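Local structure of periplasmic binding protein/LacI transcriptional regulator (Shewanella sp. ANA-3, 5OCP) at residues K47-R50 / S51-Q55; A209-P213 / G214-L218. The protein binds L-arabinofuranose, in its alpha and beta forms, as the periplasmic component of an arabinose ABC transporter. One frame throughout, in Å; residues are numbered along the deposited sequence.

Interaction 1. Residues K47-R50 / S51-Q55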
ATOM      1  N   LYS A  47      21.284   0.309  -4.776  1.00 15.53           N
ATOM      2  CA  LYS A  47      22.011   0.066  -5.993  1.00 16.99           C
ATOM      3  C   LYS A  47      21.425   0.682  -7.250  1.00 15.89           C
ATOM      4  O   LYS A  47      22.134   1.272  -8.066  1.00 16.37           O
ATOM      5  CB  LYS A  47      22.221  -1.436  -6.159  1.00 19.15           C
ATOM      6  CG  LYS A  47      23.211  -2.017  -5.153  1.00 22.43           C
ATOM      7  CD  LYS A  47      23.546  -3.459  -5.504  1.00 29.57           C
ATOM      8  CE  LYS A  47      24.776  -3.916  -4.656  1.00 34.51           C
ATOM      9  NZ  LYS A  47      24.302  -4.256  -3.287  1.00 36.40           N
ATOM     10  N   ALA A  48      20.111   0.544  -7.426  1.00 16.81           N
ATOM     11  CA  ALA A  48      19.406   1.168  -8.536  1.00 16.02           C
ATOM     12  C   ALA A  48      19.578   2.671  -8.534  1.00 14.71           C
ATOM     13  O   ALA A  48      19.889   3.261  -9.539  1.00 15.16           O
ATOM     14  CB  ALA A  48      17.917   0.833  -8.471  1.00 17.11           C
ATOM     15  N   VAL A  49      19.391   3.287  -7.368  1.00 15.14           N
ATOM     16  CA  VAL A  49      19.542   4.724  -7.234  1.00 16.32           C
ATOM     17  C   VAL A  49      20.966   5.189  -7.587  1.00 18.21           C
ATOM     18  O   VAL A  49      21.134   6.181  -8.335  1.00 18.46           O
ATOM     19  CB  VAL A  49      19.112   5.228  -5.860  1.00 17.22           C
ATOM     20  CG1 VAL A  49      19.382   6.679  -5.746  1.00 18.84           C
ATOM     21  CG2 VAL A  49      17.646   4.970  -5.604  1.00 17.56           C
ATOM     22  N   ARG A  50      21.958   4.421  -7.149  1.00 17.05           N
ATOM     23  CA  ARG A  50      23.346   4.716  -7.468  1.00 18.34           C
ATOM     24  C   ARG A  50      23.509   4.688  -8.988  1.00 18.89           C
ATOM     25  O   ARG A  50      24.128   5.582  -9.565  1.00 18.36           O
ATOM     26  CB  ARG A  50      24.277   3.695  -6.816  1.00 20.17           C
ATOM     27  CG  ARG A  50      24.227   3.692  -5.296  1.00 24.26           C
ATOM     28  CD  ARG A  50      25.617   3.548  -4.698  1.00 28.84           C
ATOM     29  NE  ARG A  50      25.788   4.374  -3.507  1.00 31.58           N
ATOM     30  CZ  ARG A  50      25.893   3.893  -2.272  1.00 32.77           C
ATOM     31  NH1 ARG A  50      25.845   2.585  -2.063  1.00 33.07           N
ATOM     32  NH2 ARG A  50      26.046   4.720  -1.247  1.00 38.77           N
ATOM     33  N   SER A  51      22.954   3.662  -9.634  1.00 16.89           N
ATOM     34  CA  SER A  51      23.036   3.559 -11.089  1.00 17.76           C
ATOM     35  C   SER A  51      22.364   4.693 -11.784  1.00 18.89           C
ATOM     36  O   SER A  51      22.891   5.268 -12.740  1.00 18.96           O
ATOM     37  CB  SER A  51      22.491   2.193 -11.545  1.00 20.16           C
ATOM     38  OG  SER A  51      22.544   2.073 -12.930  1.00 21.65           O
ATOM     39  N   PHE A  52      21.196   5.088 -11.271  1.00 16.93           N
ATOM     40  CA  PHE A  52      20.566   6.268 -11.840  1.00 15.47           C
ATOM     41  C   PHE A  52      21.436   7.515 -11.758  1.00 14.76           C
ATOM     42  O   PHE A  52      21.452   8.294 -12.740  1.00 15.92           O
ATOM     43  CB  PHE A  52      19.258   6.633 -11.090  1.00 15.20           C
ATOM     44  CG  PHE A  52      18.204   5.593 -11.150  1.00 16.05           C
ATOM     45  CD1 PHE A  52      18.055   4.778 -12.235  1.00 15.32           C
ATOM     46  CD2 PHE A  52      17.255   5.526 -10.110  1.00 15.13           C
ATOM     47  CE1 PHE A  52      17.077   3.805 -12.290  1.00 17.96           C
ATOM     48  CE2 PHE A  52      16.256   4.592 -10.185  1.00 17.52           C
ATOM     49  CZ  PHE A  52      16.172   3.728 -11.235  1.00 16.33           C
ATOM     50  N   ILE A  53      22.117   7.712 -10.644  1.00 16.81           N
ATOM     51  CA  ILE A  53      23.011   8.859 -10.477  1.00 17.13           C
ATOM     52  C   ILE A  53      24.222   8.735 -11.456  1.00 18.54           C
ATOM     53  O   ILE A  53      24.487   9.657 -12.206  1.00 20.06           O
ATOM     54  CB  ILE A  53      23.525   8.931  -9.060  1.00 20.17           C
ATOM     55  CG1 ILE A  53      22.396   9.330  -8.063  1.00 22.50           C
ATOM     56  CG2 ILE A  53      24.626   9.985  -8.909  1.00 20.61           C
ATOM     57  CD1 ILE A  53      22.729   9.066  -6.626  1.00 21.95           C
ATOM     58  N   ALA A  54      24.801   7.559 -11.526  1.00 20.81           N
ATOM     59  CA  ALA A  54      25.887   7.295 -12.541  1.00 20.34           C
ATOM     60  C   ALA A  54      25.485   7.560 -13.954  1.00 21.42           C
ATOM     61  O   ALA A  54      26.312   8.034 -14.784  1.00 23.11           O
ATOM     62  CB  ALA A  54      26.383   5.878 -12.365  1.00 21.59           C
ATOM     63  N   GLN A  55      24.236   7.244 -14.304  1.00 18.39           N
ATOM     64  CA  GLN A  55      23.694   7.484 -15.643  1.00 19.40           C
ATOM     65  C   GLN A  55      23.261   8.908 -15.924  1.00 20.68           C
ATOM     66  O   GLN A  55      22.910   9.232 -17.049  1.00 24.12           O
ATOM     67  CB  GLN A  55      22.565   6.491 -15.954  1.00 19.91           C
ATOM     68  CG  GLN A  55      23.069   5.042 -15.954  1.00 22.51           C
ATOM     69  CD  GLN A  55      22.003   4.103 -16.372  1.00 23.81           C
ATOM     70  OE1 GLN A  55      21.494   4.174 -17.508  1.00 26.41           O
ATOM     71  NE2 GLN A  55      21.658   3.209 -15.490  1.00 27.66           N
TER

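Interaction 2. Residues A209-P213 / G214-L218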
ATOM      1  N   ALA A 209     -11.382 -23.602   7.554  1.00 19.82           N
ATOM      2  CA  ALA A 209     -11.782 -23.898   8.912  1.00 19.10           C
ATOM      3  C   ALA A 209     -13.287 -24.082   9.042  1.00 21.77           C
ATOM      4  O   ALA A 209     -13.765 -24.267  10.144  1.00 22.28           O
ATOM      5  CB  ALA A 209     -11.278 -22.783   9.838  1.00 19.46           C
ATOM      6  N   GLY A 210     -14.046 -24.050   7.944  1.00 19.85           N
ATOM      7  CA  GLY A 210     -15.499 -24.263   7.957  1.00 23.98           C
ATOM      8  C   GLY A 210     -16.338 -23.087   8.431  1.00 25.45           C
ATOM      9  O   GLY A 210     -17.446 -23.246   8.927  1.00 22.52           O
ATOM     10  N   LEU A 211     -15.782 -21.887   8.305  1.00 20.89           N
ATOM     11  CA  LEU A 211     -16.447 -20.701   8.746  1.00 22.85           C
ATOM     12  C   LEU A 211     -16.687 -19.809   7.536  1.00 19.80           C
ATOM     13  O   LEU A 211     -16.126 -20.058   6.502  1.00 19.97           O
ATOM     14  CB  LEU A 211     -15.521 -20.011   9.785  1.00 26.10           C
ATOM     15  CG  LEU A 211     -15.352 -20.721  11.118  1.00 31.98           C
ATOM     16  CD1 LEU A 211     -14.095 -20.216  11.832  1.00 36.24           C
ATOM     17  CD2 LEU A 211     -16.641 -20.480  11.921  1.00 36.41           C
ATOM     18  N   LYS A 212     -17.630 -18.853   7.629  1.00 22.41           N
ATOM     19  CA  LYS A 212     -18.059 -18.038   6.477  1.00 22.46           C
ATOM     20  C   LYS A 212     -17.420 -16.640   6.533  1.00 18.43           C
ATOM     21  O   LYS A 212     -17.795 -15.833   7.361  1.00 17.14           O
ATOM     22  CB  LYS A 212     -19.604 -17.879   6.432  1.00 27.06           C
ATOM     23  CG  LYS A 212     -20.331 -19.129   5.921  1.00 35.51           C
ATOM     24  CD  LYS A 212     -21.491 -18.741   4.989  1.00 46.61           C
ATOM     25  CE  LYS A 212     -22.169 -19.950   4.350  1.00 51.61           C
ATOM     26  NZ  LYS A 212     -23.113 -20.602   5.311  1.00 54.52           N
ATOM     27  N   PRO A 213     -16.370 -16.448   5.740  1.00 15.97           N
ATOM     28  CA  PRO A 213     -15.743 -15.120   5.777  1.00 14.78           C
ATOM     29  C   PRO A 213     -16.736 -14.113   5.157  1.00 14.29           C
ATOM     30  O   PRO A 213     -17.498 -14.441   4.227  1.00 15.27           O
ATOM     31  CB  PRO A 213     -14.511 -15.335   4.911  1.00 15.05           C
ATOM     32  CG  PRO A 213     -14.926 -16.303   3.912  1.00 16.66           C
ATOM     33  CD  PRO A 213     -15.811 -17.281   4.680  1.00 15.63           C
ATOM     34  N   GLY A 214     -16.715 -12.902   5.692  1.00 14.29           N
ATOM     35  CA  GLY A 214     -17.636 -11.862   5.255  1.00 15.68           C
ATOM     36  C   GLY A 214     -18.959 -11.862   5.994  1.00 17.17           C
ATOM     37  O   GLY A 214     -19.728 -10.902   5.887  1.00 20.46           O
ATOM     38  N   LYS A 215     -19.258 -12.940   6.716  1.00 19.14           N
ATOM     39  CA  LYS A 215     -20.502 -13.038   7.478  1.00 20.15           C
ATOM     40  C   LYS A 215     -20.181 -13.405   8.902  1.00 21.28           C
ATOM     41  O   LYS A 215     -20.386 -12.583   9.812  1.00 26.09           O
ATOM     42  CB  LYS A 215     -21.330 -14.127   6.801  1.00 24.87           C
ATOM     43  CG  LYS A 215     -22.593 -14.530   7.557  1.00 30.96           C
ATOM     44  CD  LYS A 215     -23.600 -13.410   7.663  1.00 33.81           C
ATOM     45  CE  LYS A 215     -24.978 -13.937   8.079  1.00 40.45           C
ATOM     46  NZ  LYS A 215     -24.942 -14.542   9.451  1.00 41.80           N
ATOM     47  N   ASP A 216     -19.646 -14.584   9.145  1.00 19.33           N
ATOM     48  CA  ASP A 216     -19.260 -15.028  10.519  1.00 20.67           C
ATOM     49  C   ASP A 216     -18.009 -14.224  11.039  1.00 17.75           C
ATOM     50  O   ASP A 216     -17.961 -13.800  12.206  1.00 19.67           O
ATOM     51  CB  ASP A 216     -18.921 -16.505  10.580  1.00 23.15           C
ATOM     52  CG  ASP A 216     -20.080 -17.423  10.240  1.00 33.06           C
ATOM     53  OD1 ASP A 216     -21.217 -16.963  10.443  1.00 31.58           O
ATOM     54  OD2 ASP A 216     -19.758 -18.582   9.772  1.00 36.42           O
ATOM     55  N   ILE A 217     -16.996 -14.077  10.187  1.00 16.56           N
ATOM     56  CA  ILE A 217     -15.839 -13.271  10.505  1.00 13.77           C
ATOM     57  C   ILE A 217     -15.815 -12.146   9.395  1.00 12.92           C
ATOM     58  O   ILE A 217     -15.673 -12.461   8.249  1.00 13.93           O
ATOM     59  CB  ILE A 217     -14.600 -14.116  10.444  1.00 15.55           C
ATOM     60  CG1 ILE A 217     -14.698 -15.206  11.532  1.00 15.44           C
ATOM     61  CG2 ILE A 217     -13.357 -13.305  10.703  1.00 15.42           C
ATOM     62  CD1 ILE A 217     -13.491 -16.079  11.537  1.00 18.10           C
ATOM     63  N   LEU A 218     -15.910 -10.922   9.849  1.00 13.84           N
ATOM     64  CA  LEU A 218     -15.844  -9.733   8.971  1.00 13.36           C
ATOM     65  C   LEU A 218     -14.427  -9.560   8.527  1.00 12.89           C
ATOM     66  O   LEU A 218     -13.487  -9.945   9.230  1.00 12.84           O
ATOM     67  CB  LEU A 218     -16.310  -8.492   9.676  1.00 14.33           C
ATOM     68  CG  LEU A 218     -17.746  -8.490  10.242  1.00 15.66           C
ATOM     69  CD1 LEU A 218     -17.963  -7.223  11.013  1.00 15.43           C
ATOM     70  CD2 LEU A 218     -18.726  -8.748   9.116  1.00 18.95           C
TER
HETATM   71  O   HOH W   1     -19.567 -22.003  10.017  1.00 35.71           O

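Interaction 1. Residues K47-R50 / S51-Q55
With CG anti to its carbonyl carbon (chi1 -62°), Phe-52 swings its ring back along the helix toward Ala-48 and Val-49. Ile-53 takes a similar first torsion (chi1 -70°) and runs CG1 and CD1 back the same way. The ring of Phe-52 lies across the carbonyl end of Ala-48. Ala-48 O sits over one face, offset toward the rim and 3.3 Å from CG of Phe-52. Ala-48 O also accepts the N-H of Phe-52, 2.8 Å from its N. CZ of Phe-52 reaches CB of Ala-48 at 4.4 Å. One residue on round the helix, CD1 of Ile-53 meets CG1 of Val-49 at 4.2 Å, a second apolar touch. Four i to i+4 backbone bonds, from Ser-51, Phe-52, Ile-53 and Ala-54 to Lys-47, Ala-48, Val-49 and Arg-50, mark a regular alpha-helix. Near its C-terminal end, NE2 of Gln-55 reaches back to OG of Ser-51 at 2.9 Å, with OG close to the amide plane. Cutting Phe-52 back to an alanine would remove the ring and is likely to leave a gap between Ala-48 and Ile-60 of strand 59-62. Helix 42-54 packs Val-49, Phe-52 and Ile-53 on strand 59-62. Ala-48 and Phe-52 also touch strand 32-37. Val-49 and Ile-53 meet helix 71-79, where Arg-50 makes a salt bridge with Glu-76.

Interaction 2. Residues A209-P213 / G214-L218
Asp-216 turns its side chain back onto Lys-212 and ties the two halves of the turn together. CB of Asp-216 lies 3.5 Å from the carbonyl O of Lys-212. CG then stands anti to the carbonyl carbon of its own residue (chi1 -63°), which carries the carboxylate to the backbone of Lys-212. CG of Asp-216 is 3.9 Å from both N and CB of Lys-212. At the tip, OD2 of Asp-216 accepts the N-H of Lys-212, 3.0 Å from its N, and the donor comes from above the carboxylate plane, 38° out of it. OD2 of Asp-216 also rests 3.4 Å from CB of Lys-212. A water donates to Gly-210 O and, weakly, to OD2 of Asp-216. The ammonium of Lys-212 is turned elsewhere and is not in contact with the carboxylate.

The backbone answers in the other direction. N of Asp-216 donates to Lys-212 O at 2.9 Å, in the carbonyl plane. Weak bonds from the N-H groups of Lys-215 and Ile-217 converge on the same oxygen. Gly-214 N donates to Ile-217 O, a second backbone link across the turn, where Pro-213 and Ile-217 form a single beta bridge. Gly-214 has positive phi, and a side chain there would clash with Pro-213 O. CD1 of Leu-211 touches CD1 of Ile-217 at 4.2 Å.

This turn links helix 196-208, which ends in a Schellman motif at Gly-210, to strand 218-221. Leu-211 and Pro-213 pack back on that helix. Ile-217 touches Val-191 of strand 190-193, and Leu-218 enters the sheet beside it and reaches helix 107-121.

Interactions 1 and 2 lie on opposite sides of the chain's centre, each with its own centre about 25 Å from it. Their centres are about 48 Å apart and their nearest atoms about 38 Å, so they do not touch. Interaction 1 belongs to a helix flanking the parallel sheet that contains strands 32-37 and 59-62. Interaction 2 leads into the other, mixed sheet through strand 218-221. The two sheets fit the two-lobed fold of periplasmic binding proteins. None of the residues of either interaction is among those lining the arabinofuranose pocket. Both are structural packing, though strand 218-221 leads on toward the pocket residue Asp-223.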